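Local atomic coordinates of TCP pilus virulence regulatory protein (Vibrio cholerae, PDB entry 4MLO), a protein that activates transcription in Vibrio cholerae, probably of virulence genes, as an AraC-family regulator that likely binds DNA by helix-turn-helix elements and holds a bound fatty acid. Residues Y30-I35 against A125-V130; V49-N54 against L114-C119; L71-L74 against N78-V81. All blocks are in the same frame, centred on the assembly; numbering follows the deposited sequence.

Contact 1. Residues Y30-I35 against A125-V130. With PAM (palmitoleic acid), chain E.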
ATOM      1  N   TYR A  30       4.824  -1.605   1.564  1.00 16.20           N
ATOM      2  CA  TYR A  30       5.029  -0.209   1.194  1.00 14.03           C
ATOM      3  C   TYR A  30       4.783  -0.024  -0.295  1.00 17.59           C
ATOM      4  O   TYR A  30       5.190  -0.859  -1.103  1.00 21.22           O
ATOM      5  CB  TYR A  30       6.446   0.259   1.539  1.00 18.57           C
ATOM      6  CG  TYR A  30       6.670   0.323   3.003  1.00 14.78           C
ATOM      7  CD1 TYR A  30       7.253  -0.736   3.676  1.00 17.80           C
ATOM      8  CD2 TYR A  30       6.240   1.419   3.733  1.00 15.16           C
ATOM      9  CE1 TYR A  30       7.423  -0.691   5.079  1.00 21.42           C
ATOM     10  CE2 TYR A  30       6.418   1.484   5.118  1.00 20.95           C
ATOM     11  CZ  TYR A  30       7.006   0.421   5.768  1.00 19.84           C
ATOM     12  OH  TYR A  30       7.167   0.468   7.129  1.00 16.95           O
ATOM     13  N   LYS A  31       4.064   1.052  -0.652  1.00 18.35           N
ATOM     14  CA  LYS A  31       3.704   1.312  -2.051  1.00 19.53           C
ATOM     15  C   LYS A  31       4.044   2.736  -2.449  1.00 20.62           C
ATOM     16  O   LYS A  31       3.995   3.661  -1.642  1.00 19.09           O
ATOM     17  CB  LYS A  31       2.199   1.069  -2.319  1.00 23.10           C
ATOM     18  CG  LYS A  31       1.865  -0.405  -2.366  1.00 27.41           C
ATOM     19  CD  LYS A  31       0.410  -0.647  -2.601  1.00 32.48           C
ATOM     20  CE  LYS A  31       0.071  -2.085  -2.326  1.00 33.10           C
ATOM     21  NZ  LYS A  31       0.500  -2.936  -3.454  1.00 27.57           N
ATOM     22  N   MET A  32       4.359   2.909  -3.731  1.00 17.98           N
ATOM     23  CA  MET A  32       4.570   4.223  -4.312  1.00 17.20           C
ATOM     24  C   MET A  32       3.813   4.231  -5.628  1.00 19.68           C
ATOM     25  O   MET A  32       3.793   3.214  -6.327  1.00 25.95           O
ATOM     26  CB  MET A  32       6.055   4.513  -4.534  1.00 19.21           C
ATOM     27  CG  MET A  32       6.881   4.459  -3.258  1.00 21.39           C
ATOM     28  SD  MET A  32       8.691   4.499  -3.540  1.00 29.59           S
ATOM     29  CE  MET A  32       8.881   6.163  -4.148  1.00 36.32           C
ATOM     30  N   PHE A  33       3.141   5.337  -5.945  1.00 19.27           N
ATOM     31  CA  PHE A  33       2.493   5.392  -7.252  1.00 20.84           C
ATOM     32  C   PHE A  33       2.515   6.809  -7.802  1.00 20.00           C
ATOM     33  O   PHE A  33       2.727   7.784  -7.080  1.00 23.55           O
ATOM     34  CB  PHE A  33       1.054   4.828  -7.223  1.00 24.33           C
ATOM     35  CG  PHE A  33       0.037   5.680  -6.515  1.00 22.15           C
ATOM     36  CD1 PHE A  33      -0.311   5.412  -5.198  1.00 21.38           C
ATOM     37  CD2 PHE A  33      -0.630   6.710  -7.181  1.00 24.01           C
ATOM     38  CE1 PHE A  33      -1.279   6.163  -4.549  1.00 21.36           C
ATOM     39  CE2 PHE A  33      -1.609   7.468  -6.537  1.00 25.08           C
ATOM     40  CZ  PHE A  33      -1.931   7.194  -5.219  1.00 26.65           C
ATOM     41  N   TRP A  34       2.346   6.895  -9.123  1.00 21.92           N
ATOM     42  CA  TRP A  34       2.330   8.170  -9.830  1.00 22.82           C
ATOM     43  C   TRP A  34       1.747   7.953 -11.216  1.00 23.84           C
ATOM     44  O   TRP A  34       1.753   6.840 -11.747  1.00 24.35           O
ATOM     45  CB  TRP A  34       3.730   8.783  -9.937  1.00 25.99           C
ATOM     46  CG  TRP A  34       4.658   7.984 -10.776  1.00 28.18           C
ATOM     47  CD1 TRP A  34       4.939   8.182 -12.093  1.00 30.39           C
ATOM     48  CD2 TRP A  34       5.436   6.848 -10.367  1.00 29.43           C
ATOM     49  NE1 TRP A  34       5.828   7.229 -12.534  1.00 34.91           N
ATOM     50  CE2 TRP A  34       6.157   6.409 -11.491  1.00 34.62           C
ATOM     51  CE3 TRP A  34       5.579   6.150  -9.162  1.00 26.00           C
ATOM     52  CZ2 TRP A  34       7.019   5.317 -11.448  1.00 37.67           C
ATOM     53  CZ3 TRP A  34       6.438   5.065  -9.123  1.00 36.21           C
ATOM     54  CH2 TRP A  34       7.139   4.656 -10.266  1.00 41.27           C
ATOM     55  N   ILE A  35       1.254   9.042 -11.798  1.00 25.06           N
ATOM     56  CA  ILE A  35       0.679   9.031 -13.138  1.00 29.69           C
ATOM     57  C   ILE A  35       1.766   9.394 -14.145  1.00 37.22           C
ATOM     58  O   ILE A  35       2.752  10.062 -13.810  1.00 28.15           O
ATOM     59  CB  ILE A  35      -0.528   9.996 -13.207  1.00 35.25           C
ATOM     60  CG1 ILE A  35      -0.090  11.456 -13.027  1.00 34.03           C
ATOM     61  CG2 ILE A  35      -1.586   9.603 -12.159  1.00 32.24           C
ATOM     62  CD1 ILE A  35      -1.226  12.471 -13.139  1.00 37.80           C
ATOM     63  N   ALA A 125      13.157   9.637 -13.148  1.00 42.89           N
ATOM     64  CA  ALA A 125      13.763   8.748 -14.130  1.00 34.90           C
ATOM     65  C   ALA A 125      14.090   7.392 -13.519  1.00 35.62           C
ATOM     66  O   ALA A 125      13.844   6.352 -14.143  1.00 38.09           O
ATOM     67  CB  ALA A 125      15.021   9.395 -14.712  1.00 41.38           C
ATOM     68  N   VAL A 126      14.634   7.374 -12.297  1.00 31.21           N
ATOM     69  CA  VAL A 126      14.997   6.102 -11.678  1.00 34.34           C
ATOM     70  C   VAL A 126      13.746   5.282 -11.378  1.00 31.78           C
ATOM     71  O   VAL A 126      13.694   4.078 -11.658  1.00 26.79           O
ATOM     72  CB  VAL A 126      15.839   6.339 -10.408  1.00 35.34           C
ATOM     73  CG1 VAL A 126      16.019   5.041  -9.626  1.00 36.99           C
ATOM     74  CG2 VAL A 126      17.201   6.953 -10.783  1.00 36.84           C
ATOM     75  N   LEU A 127      12.726   5.922 -10.802  1.00 28.42           N
ATOM     76  CA  LEU A 127      11.491   5.226 -10.469  1.00 31.65           C
ATOM     77  C   LEU A 127      10.828   4.657 -11.720  1.00 35.78           C
ATOM     78  O   LEU A 127      10.437   3.492 -11.741  1.00 29.01           O
ATOM     79  CB  LEU A 127      10.559   6.183  -9.737  1.00 25.95           C
ATOM     80  CG  LEU A 127      11.006   6.578  -8.327  1.00 29.48           C
ATOM     81  CD1 LEU A 127      10.160   7.728  -7.830  1.00 33.71           C
ATOM     82  CD2 LEU A 127      10.929   5.384  -7.360  1.00 30.28           C
ATOM     83  N   SER A 128      10.743   5.450 -12.793  1.00 43.16           N
ATOM     84  CA  SER A 128      10.235   4.920 -14.057  1.00 36.72           C
ATOM     85  C   SER A 128      11.007   3.678 -14.482  1.00 33.82           C
ATOM     86  O   SER A 128      10.420   2.698 -14.950  1.00 38.16           O
ATOM     87  CB  SER A 128      10.316   5.990 -15.145  1.00 35.17           C
ATOM     88  OG  SER A 128       9.671   7.182 -14.729  1.00 33.16           O
ATOM     89  N   GLU A 129      12.325   3.692 -14.309  1.00 32.49           N
ATOM     90  CA  GLU A 129      13.139   2.572 -14.758  1.00 38.22           C
ATOM     91  C   GLU A 129      12.869   1.316 -13.932  1.00 37.52           C
ATOM     92  O   GLU A 129      12.882   0.203 -14.469  1.00 30.18           O
ATOM     93  CB  GLU A 129      14.619   2.964 -14.714  1.00 32.91           C
ATOM     94  CG  GLU A 129      15.574   1.859 -15.161  1.00 39.62           C
ATOM     95  CD  GLU A 129      15.236   1.286 -16.534  1.00 42.15           C
ATOM     96  OE1 GLU A 129      14.676   2.019 -17.381  1.00 46.16           O
ATOM     97  OE2 GLU A 129      15.542   0.097 -16.752  1.00 46.07           O
ATOM     98  N   VAL A 130      12.624   1.469 -12.625  1.00 32.19           N
ATOM     99  CA  VAL A 130      12.215   0.328 -11.811  1.00 27.32           C
ATOM    100  C   VAL A 130      10.973  -0.329 -12.402  1.00 34.83           C
ATOM    101  O   VAL A 130      10.865  -1.564 -12.457  1.00 34.38           O
ATOM    102  CB  VAL A 130      11.968   0.786 -10.366  1.00 27.65           C
ATOM    103  CG1 VAL A 130      11.258  -0.319  -9.550  1.00 31.69           C
ATOM    104  CG2 VAL A 130      13.268   1.172  -9.728  1.00 26.77           C
TER
HETATM  105  C1  PAM E 304      -2.444  -2.697  -6.056  1.00 24.28           C
HETATM  106  O1  PAM E 304      -1.810  -2.698  -7.145  1.00 26.37           O
HETATM  107  O2  PAM E 304      -1.918  -3.104  -4.993  1.00 21.44           O
HETATM  108  C2  PAM E 304      -3.872  -2.227  -6.007  1.00 18.68           C
HETATM  109  C3  PAM E 304      -4.059  -1.057  -5.029  1.00 24.60           C
HETATM  110  C4  PAM E 304      -3.191   0.121  -5.465  1.00 28.48           C
HETATM  111  C5  PAM E 304      -3.379   1.350  -4.582  1.00 34.25           C
HETATM  112  C6  PAM E 304      -2.384   2.449  -4.949  1.00 28.24           C
HETATM  113  C7  PAM E 304      -2.563   2.965  -6.376  1.00 24.46           C
HETATM  114  C8  PAM E 304      -3.864   3.736  -6.520  1.00 26.97           C
HETATM  115  C9  PAM E 304      -4.108   4.202  -7.952  1.00 28.97           C
HETATM  116  C10 PAM E 304      -4.506   3.392  -8.940  1.00 38.18           C
HETATM  117  C11 PAM E 304      -4.716   1.900  -8.743  1.00 33.05           C
HETATM  118  C12 PAM E 304      -5.813   1.322  -9.638  1.00 29.10           C
HETATM  119  C13 PAM E 304      -6.176  -0.064  -9.101  1.00 28.86           C
HETATM  120  C14 PAM E 304      -7.520  -0.599  -9.552  1.00 29.43           C
HETATM  121  C15 PAM E 304      -8.669   0.325  -9.169  1.00 31.29           C
HETATM  122  C16 PAM E 304      -9.976  -0.418  -9.049  1.00 28.98           C
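This is an apolar helix-on-sheet contact in the cupin-like domain: M32 and W34 of strand 31-35 pack against L127 and S128 of helix 121-131. The helix segment runs nearly across the strand, at 105°, with 10.8 Å between the axes. M32 ends in a bend, chi3 68°, which sets its terminal methyl against L127. There M32 CE meets L127 CD2 at 3.9 Å, and the two side chains lie about perpendicular. W34 reaches the helix with the far corner of its six-membered ring. Its CH2 lies 3.8 Å from L127 CB, and CZ2 lies 4.0 Å from the backbone N of S128. The ring is tilted to both partners. S128 OG is held within the helix, by the carbonyl of I124.

K31 and F33 point to the other side of the sheet, into the fatty-acid pocket. K31 NZ gives a 2.9 Å hydrogen bond to O2 of palmitoleic acid and also bonds T85. C7 of the lipid sits over one face of the F33 ring, 3.5 Å from CD1. The strand thus separates a helix-covered outer face from a lipid-lined inner face. Strand 31-35 lies between strands 57-61 and 79-86 in the sheet. I58 of the first touches M32, W34 and L127, while F148, F151 and F152 of helix 141-159 close round M32.

Contact 2. Residues V49-N54 against L114-C119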
ATOM      1  N   VAL A  49      -7.783  16.262   2.729  1.00 52.99           N
ATOM      2  CA  VAL A  49      -6.979  17.114   1.865  1.00 57.75           C
ATOM      3  C   VAL A  49      -7.061  16.560   0.449  1.00 54.26           C
ATOM      4  O   VAL A  49      -7.205  15.351   0.235  1.00 46.46           O
ATOM      5  CB  VAL A  49      -5.509  17.211   2.336  1.00 59.02           C
ATOM      6  CG1 VAL A  49      -5.445  17.787   3.743  1.00 61.08           C
ATOM      7  CG2 VAL A  49      -4.834  15.858   2.289  1.00 54.60           C
ATOM      8  N   SER A  50      -7.004  17.465  -0.523  1.00 49.69           N
ATOM      9  CA  SER A  50      -6.910  17.087  -1.921  1.00 46.98           C
ATOM     10  C   SER A  50      -5.620  17.639  -2.505  1.00 49.71           C
ATOM     11  O   SER A  50      -5.098  18.662  -2.055  1.00 55.05           O
ATOM     12  CB  SER A  50      -8.114  17.581  -2.730  1.00 51.61           C
ATOM     13  OG  SER A  50      -8.254  18.975  -2.611  1.00 63.83           O
ATOM     14  N   TYR A  51      -5.102  16.922  -3.492  1.00 43.77           N
ATOM     15  CA  TYR A  51      -3.904  17.300  -4.219  1.00 42.20           C
ATOM     16  C   TYR A  51      -4.201  17.194  -5.697  1.00 43.12           C
ATOM     17  O   TYR A  51      -4.788  16.206  -6.142  1.00 37.97           O
ATOM     18  CB  TYR A  51      -2.713  16.379  -3.924  1.00 39.18           C
ATOM     19  CG  TYR A  51      -2.475  16.062  -2.474  1.00 45.52           C
ATOM     20  CD1 TYR A  51      -3.200  15.060  -1.835  1.00 48.30           C
ATOM     21  CD2 TYR A  51      -1.496  16.730  -1.750  1.00 53.17           C
ATOM     22  CE1 TYR A  51      -2.969  14.748  -0.505  1.00 45.30           C
ATOM     23  CE2 TYR A  51      -1.257  16.429  -0.420  1.00 50.22           C
ATOM     24  CZ  TYR A  51      -1.995  15.437   0.197  1.00 49.81           C
ATOM     25  OH  TYR A  51      -1.760  15.135   1.517  1.00 48.15           O
ATOM     26  N   GLU A  52      -3.788  18.194  -6.459  1.00 35.53           N
ATOM     27  CA  GLU A  52      -3.609  18.007  -7.885  1.00 38.10           C
ATOM     28  C   GLU A  52      -2.198  17.482  -8.101  1.00 37.98           C
ATOM     29  O   GLU A  52      -1.233  18.068  -7.608  1.00 37.57           O
ATOM     30  CB  GLU A  52      -3.830  19.308  -8.659  1.00 44.92           C
ATOM     31  CG  GLU A  52      -5.280  19.724  -8.726  1.00 52.33           C
ATOM     32  CD  GLU A  52      -5.572  20.623  -9.920  1.00 60.33           C
ATOM     33  OE1 GLU A  52      -6.766  20.906 -10.160  1.00 63.00           O
ATOM     34  OE2 GLU A  52      -4.611  21.043 -10.609  1.00 53.27           O
ATOM     35  N   ILE A  53      -2.086  16.360  -8.800  1.00 36.22           N
ATOM     36  CA  ILE A  53      -0.799  15.732  -9.031  1.00 36.08           C
ATOM     37  C   ILE A  53      -0.527  15.689 -10.526  1.00 38.12           C
ATOM     38  O   ILE A  53      -1.443  15.684 -11.352  1.00 34.66           O
ATOM     39  CB  ILE A  53      -0.749  14.313  -8.423  1.00 29.07           C
ATOM     40  CG1 ILE A  53      -1.860  13.421  -8.995  1.00 28.60           C
ATOM     41  CG2 ILE A  53      -0.898  14.389  -6.922  1.00 32.47           C
ATOM     42  CD1 ILE A  53      -1.679  11.932  -8.627  1.00 30.40           C
ATOM     43  N   ASN A  54       0.758  15.673 -10.859  1.00 28.24           N
ATOM     44  CA  ASN A  54       1.225  15.524 -12.224  1.00 32.69           C
ATOM     45  C   ASN A  54       2.195  14.361 -12.294  1.00 31.86           C
ATOM     46  O   ASN A  54       2.354  13.617 -11.312  1.00 27.20           O
ATOM     47  CB  ASN A  54       1.878  16.829 -12.707  1.00 41.65           C
ATOM     48  CG  ASN A  54       2.939  17.340 -11.745  1.00 43.60           C
ATOM     49  OD1 ASN A  54       3.806  16.587 -11.291  1.00 34.14           O
ATOM     50  ND2 ASN A  54       2.856  18.620 -11.409  1.00 47.82           N
ATOM     51  N   LEU A 114      -0.181   8.722   4.078  1.00 17.46           N
ATOM     52  CA  LEU A 114      -0.162   8.985   2.644  1.00 17.10           C
ATOM     53  C   LEU A 114       0.660  10.250   2.445  1.00 22.49           C
ATOM     54  O   LEU A 114       0.303  11.313   2.961  1.00 23.68           O
ATOM     55  CB  LEU A 114      -1.588   9.134   2.088  1.00 18.47           C
ATOM     56  CG  LEU A 114      -1.765   9.315   0.580  1.00 22.54           C
ATOM     57  CD1 LEU A 114      -3.195   8.928   0.197  1.00 24.17           C
ATOM     58  CD2 LEU A 114      -1.480  10.723   0.100  1.00 27.57           C
ATOM     59  N   LEU A 115       1.792  10.124   1.761  1.00 25.07           N
ATOM     60  CA  LEU A 115       2.768  11.200   1.662  1.00 21.80           C
ATOM     61  C   LEU A 115       3.012  11.504   0.189  1.00 19.56           C
ATOM     62  O   LEU A 115       2.888  10.629  -0.669  1.00 21.96           O
ATOM     63  CB  LEU A 115       4.070  10.831   2.381  1.00 21.59           C
ATOM     64  CG  LEU A 115       3.950  10.321   3.836  1.00 24.65           C
ATOM     65  CD1 LEU A 115       5.323   9.946   4.352  1.00 24.69           C
ATOM     66  CD2 LEU A 115       3.345  11.359   4.752  1.00 34.97           C
ATOM     67  N   LEU A 116       3.232  12.782  -0.105  1.00 22.41           N
ATOM     68  CA  LEU A 116       3.529  13.268  -1.447  1.00 22.48           C
ATOM     69  C   LEU A 116       4.979  13.734  -1.534  1.00 22.13           C
ATOM     70  O   LEU A 116       5.482  14.421  -0.633  1.00 22.57           O
ATOM     71  CB  LEU A 116       2.583  14.426  -1.808  1.00 26.19           C
ATOM     72  CG  LEU A 116       2.770  15.158  -3.142  1.00 40.32           C
ATOM     73  CD1 LEU A 116       1.967  14.483  -4.235  1.00 45.70           C
ATOM     74  CD2 LEU A 116       2.377  16.621  -3.015  1.00 49.33           C
ATOM     75  N   TRP A 117       5.651  13.392  -2.630  1.00 22.44           N
ATOM     76  CA  TRP A 117       6.940  13.994  -2.953  1.00 22.62           C
ATOM     77  C   TRP A 117       6.923  14.469  -4.401  1.00 26.94           C
ATOM     78  O   TRP A 117       6.647  13.684  -5.313  1.00 25.84           O
ATOM     79  CB  TRP A 117       8.099  13.029  -2.715  1.00 24.55           C
ATOM     80  CG  TRP A 117       9.404  13.687  -2.969  1.00 23.65           C
ATOM     81  CD1 TRP A 117      10.154  13.603  -4.104  1.00 31.84           C
ATOM     82  CD2 TRP A 117      10.127  14.563  -2.075  1.00 20.42           C
ATOM     83  NE1 TRP A 117      11.292  14.350  -3.974  1.00 26.55           N
ATOM     84  CE2 TRP A 117      11.300  14.955  -2.741  1.00 23.87           C
ATOM     85  CE3 TRP A 117       9.894  15.038  -0.775  1.00 26.87           C
ATOM     86  CZ2 TRP A 117      12.236  15.813  -2.164  1.00 23.84           C
ATOM     87  CZ3 TRP A 117      10.830  15.889  -0.194  1.00 27.63           C
ATOM     88  CH2 TRP A 117      11.988  16.267  -0.891  1.00 24.24           C
ATOM     89  N   ASN A 118       7.208  15.751  -4.606  1.00 26.30           N
ATOM     90  CA  ASN A 118       7.326  16.314  -5.949  1.00 28.25           C
ATOM     91  C   ASN A 118       8.752  16.111  -6.450  1.00 24.72           C
ATOM     92  O   ASN A 118       9.700  16.702  -5.912  1.00 28.47           O
ATOM     93  CB  ASN A 118       6.931  17.784  -5.932  1.00 25.91           C
ATOM     94  CG  ASN A 118       5.441  17.980  -5.722  1.00 26.29           C
ATOM     95  OD1 ASN A 118       4.619  17.446  -6.470  1.00 29.58           O
ATOM     96  ND2 ASN A 118       5.085  18.755  -4.705  1.00 32.05           N
ATOM     97  N   CYS A 119       8.908  15.274  -7.476  1.00 24.28           N
ATOM     98  CA  CYS A 119      10.222  14.797  -7.897  1.00 27.64           C
ATOM     99  C   CYS A 119      10.976  15.786  -8.774  1.00 34.16           C
ATOM    100  O   CYS A 119      10.384  16.525  -9.565  1.00 38.69           O
ATOM    101  CB  CYS A 119      10.103  13.513  -8.705  1.00 27.86           C
ATOM    102  SG  CYS A 119       9.906  12.078  -7.719  1.00 34.83           S
TER
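Y51 and L116 meet because of their first torsions: the ring of Y51 is set beside its own backbone N, chi1 -46°, while CG of L116 lies anti to its backbone N, chi1 176°. Each side chain then projects into the space between the strands, and they slide past one another in opposite directions. The two branches of L116 share the work. CD2 touches Y51 CD2 at 4.1 Å, and CD1 touches CG2 of I53 at 3.9 Å. L114, two residues earlier in strand 114-118, adds its CD2, 4.3 Å from CE1 of Y51. Both leucine methyls approach the ring at a slant.

The contact joins the two facing sheets of the cupin-like domain. Strand 49-53 is the outermost strand of the four-stranded sheet, and strand 114-118 is the outermost strand of the five-stranded one. Their axes are 10.1 Å apart at an angle of 32°, so packing between them is by side chains alone. Beyond I53 the chain turns, and N54 OD1 takes the backbone N-H of S56, as in an Asx turn. On the opposite face of strand 114-118, L115 and W117 pack on helix 141-159. W117 makes an edge-to-face contact with F151.

Contact 3. Residues L71-L74 against N78-V81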
ATOM      1  N   LEU A  71      -8.893   8.821  -6.621  1.00 22.87           N
ATOM      2  CA  LEU A  71      -8.034   9.398  -7.645  1.00 21.67           C
ATOM      3  C   LEU A  71      -8.892   9.638  -8.878  1.00 23.12           C
ATOM      4  O   LEU A  71      -9.451   8.693  -9.446  1.00 20.83           O
ATOM      5  CB  LEU A  71      -6.843   8.479  -7.962  1.00 18.72           C
ATOM      6  CG  LEU A  71      -5.798   9.093  -8.910  1.00 27.94           C
ATOM      7  CD1 LEU A  71      -5.099  10.289  -8.266  1.00 27.01           C
ATOM      8  CD2 LEU A  71      -4.776   8.065  -9.364  1.00 25.24           C
ATOM      9  N   THR A  72      -8.995  10.907  -9.303  1.00 24.57           N
ATOM     10  CA  THR A  72      -9.817  11.294 -10.446  1.00 30.02           C
ATOM     11  C   THR A  72      -8.925  11.822 -11.563  1.00 28.93           C
ATOM     12  O   THR A  72      -8.102  12.709 -11.336  1.00 30.60           O
ATOM     13  CB  THR A  72     -10.835  12.371 -10.052  1.00 27.79           C
ATOM     14  OG1 THR A  72     -11.674  11.901  -8.992  1.00 33.13           O
ATOM     15  CG2 THR A  72     -11.716  12.741 -11.260  1.00 31.46           C
ATOM     16  N   SER A  73      -9.065  11.250 -12.754  1.00 26.92           N
ATOM     17  CA  SER A  73      -8.336  11.744 -13.907  1.00 32.84           C
ATOM     18  C   SER A  73      -8.902  13.095 -14.321  1.00 31.25           C
ATOM     19  O   SER A  73     -10.121  13.282 -14.357  1.00 32.81           O
ATOM     20  CB  SER A  73      -8.428  10.749 -15.064  1.00 35.71           C
ATOM     21  OG  SER A  73      -8.054  11.361 -16.303  1.00 38.43           O
ATOM     22  N   LEU A  74      -8.018  14.040 -14.611  1.00 28.28           N
ATOM     23  CA  LEU A  74      -8.423  15.316 -15.201  1.00 35.99           C
ATOM     24  C   LEU A  74      -7.951  15.454 -16.638  1.00 42.40           C
ATOM     25  O   LEU A  74      -7.977  16.563 -17.184  1.00 47.95           O
ATOM     26  CB  LEU A  74      -7.900  16.483 -14.350  1.00 34.22           C
ATOM     27  CG  LEU A  74      -8.346  16.479 -12.880  1.00 33.22           C
ATOM     28  CD1 LEU A  74      -7.760  17.632 -12.098  1.00 35.78           C
ATOM     29  CD2 LEU A  74      -9.858  16.496 -12.782  1.00 42.40           C
ATOM     30  N   ASN A  78      -6.013   8.726 -22.137  1.00 42.35           N
ATOM     31  CA  ASN A  78      -5.653   7.715 -21.152  1.00 36.19           C
ATOM     32  C   ASN A  78      -4.430   8.158 -20.357  1.00 40.93           C
ATOM     33  O   ASN A  78      -3.458   8.671 -20.911  1.00 40.83           O
ATOM     34  CB  ASN A  78      -5.366   6.374 -21.831  1.00 34.60           C
ATOM     35  CG  ASN A  78      -4.859   5.307 -20.842  1.00 45.05           C
ATOM     36  OD1 ASN A  78      -5.652   4.612 -20.202  1.00 43.59           O
ATOM     37  ND2 ASN A  78      -3.535   5.178 -20.724  1.00 36.24           N
ATOM     38  N   ILE A  79      -4.499   7.958 -19.041  1.00 39.24           N
ATOM     39  CA  ILE A  79      -3.364   8.092 -18.133  1.00 35.24           C
ATOM     40  C   ILE A  79      -2.992   6.691 -17.688  1.00 32.11           C
ATOM     41  O   ILE A  79      -3.875   5.850 -17.483  1.00 33.23           O
ATOM     42  CB  ILE A  79      -3.722   8.956 -16.906  1.00 34.07           C
ATOM     43  CG1 ILE A  79      -3.863  10.428 -17.300  1.00 41.86           C
ATOM     44  CG2 ILE A  79      -2.680   8.794 -15.802  1.00 40.64           C
ATOM     45  CD1 ILE A  79      -4.431  11.280 -16.169  1.00 43.54           C
ATOM     46  N   ASN A  80      -1.698   6.441 -17.541  1.00 26.43           N
ATOM     47  CA  ASN A  80      -1.207   5.217 -16.928  1.00 27.21           C
ATOM     48  C   ASN A  80      -0.760   5.517 -15.513  1.00 24.08           C
ATOM     49  O   ASN A  80       0.059   6.426 -15.291  1.00 25.94           O
ATOM     50  CB  ASN A  80      -0.053   4.612 -17.726  1.00 34.79           C
ATOM     51  CG  ASN A  80      -0.499   4.127 -19.092  1.00 40.73           C
ATOM     52  OD1 ASN A  80      -1.583   3.571 -19.233  1.00 41.20           O
ATOM     53  ND2 ASN A  80       0.323   4.365 -20.104  1.00 48.66           N
ATOM     54  N   VAL A  81      -1.257   4.728 -14.559  1.00 19.57           N
ATOM     55  CA  VAL A  81      -0.842   4.843 -13.160  1.00 24.17           C
ATOM     56  C   VAL A  81       0.120   3.706 -12.852  1.00 20.19           C
ATOM     57  O   VAL A  81      -0.253   2.529 -12.894  1.00 24.54           O
ATOM     58  CB  VAL A  81      -2.042   4.812 -12.202  1.00 23.85           C
ATOM     59  CG1 VAL A  81      -1.607   5.177 -10.788  1.00 21.22           C
ATOM     60  CG2 VAL A  81      -3.121   5.762 -12.678  1.00 30.15           C
TER
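I79 and V81 of strand 79-86 face S73 and L71 of strand 66-73 across the interior of the cupin-like domain, close to where the chain passes from one sheet to the other. N78 opens 78-81 on the outer side. Its ND2 gives a hydrogen bond of 2.9 Å to OD1 of N80, with an N-H...O angle of 151°. The bond is in the amide plane of N78, but the donor stands well above the carbonyl plane of N80. It links two side chains on the same side of the strand.

I79 turns inward. Its CG1 lies anti to the carbonyl carbon, chi1 -72°, and the extended chain carries CD1 across to S73. There CD1 sits 3.6 Å from S73 OG. This is a packing contact. The hydroxyl has a polar partner in the backbone N of S75, the pattern of an ST turn, and a weak one in the N of F17. A buried hydroxyl is thus satisfied by the turn beside it while a methyl packs against it.

N80 points outward again, and its backbone N bonds OD1 of D36. V81 then returns to the interior. Its CG2 meets L71 CD2 at 4.4 Å, a looser touch than that of I79. The strands spread as they leave the turn: the CA atoms of S73 and I79 are 7.5 Å apart, those of L71 and V81 10.1 Å. V81 also lines the palmitoleic acid pocket.

In the four-stranded sheet, strand 66-73 lies between strands 19-26 and 40-44, and L71 packs on A40 and L42. In the five-stranded sheet, strand 79-86 lies between strands 7-14 and 31-35. M14 of the first touches L71, and I35 of the second touches I79.

All three contacts lie in the cupin-like domain, with centres 14 to 15 Å apart, and they share its two facing sheets. Contact 3 is nested along the chain inside contact 2, and contact 2 inside contact 1. Between the sheets, I35 of contact 1 is common ground: its CB is 3.6 Å from I79 CG2 of contact 3, and its CD1 is 3.7 Å from I53 O of contact 2. I53 CD1 in turn meets L71 CD1 at 3.8 Å, joining contacts 2 and 3. Contacts 1 and 3 both reach the pocket, where F33 CD2 lies 4.0 Å from V81 CG1. The side chain of I53 is about 8 Å from the bound palmitoleic acid. Besides K31, K230 and Y12 hydrogen-bond to the lipid.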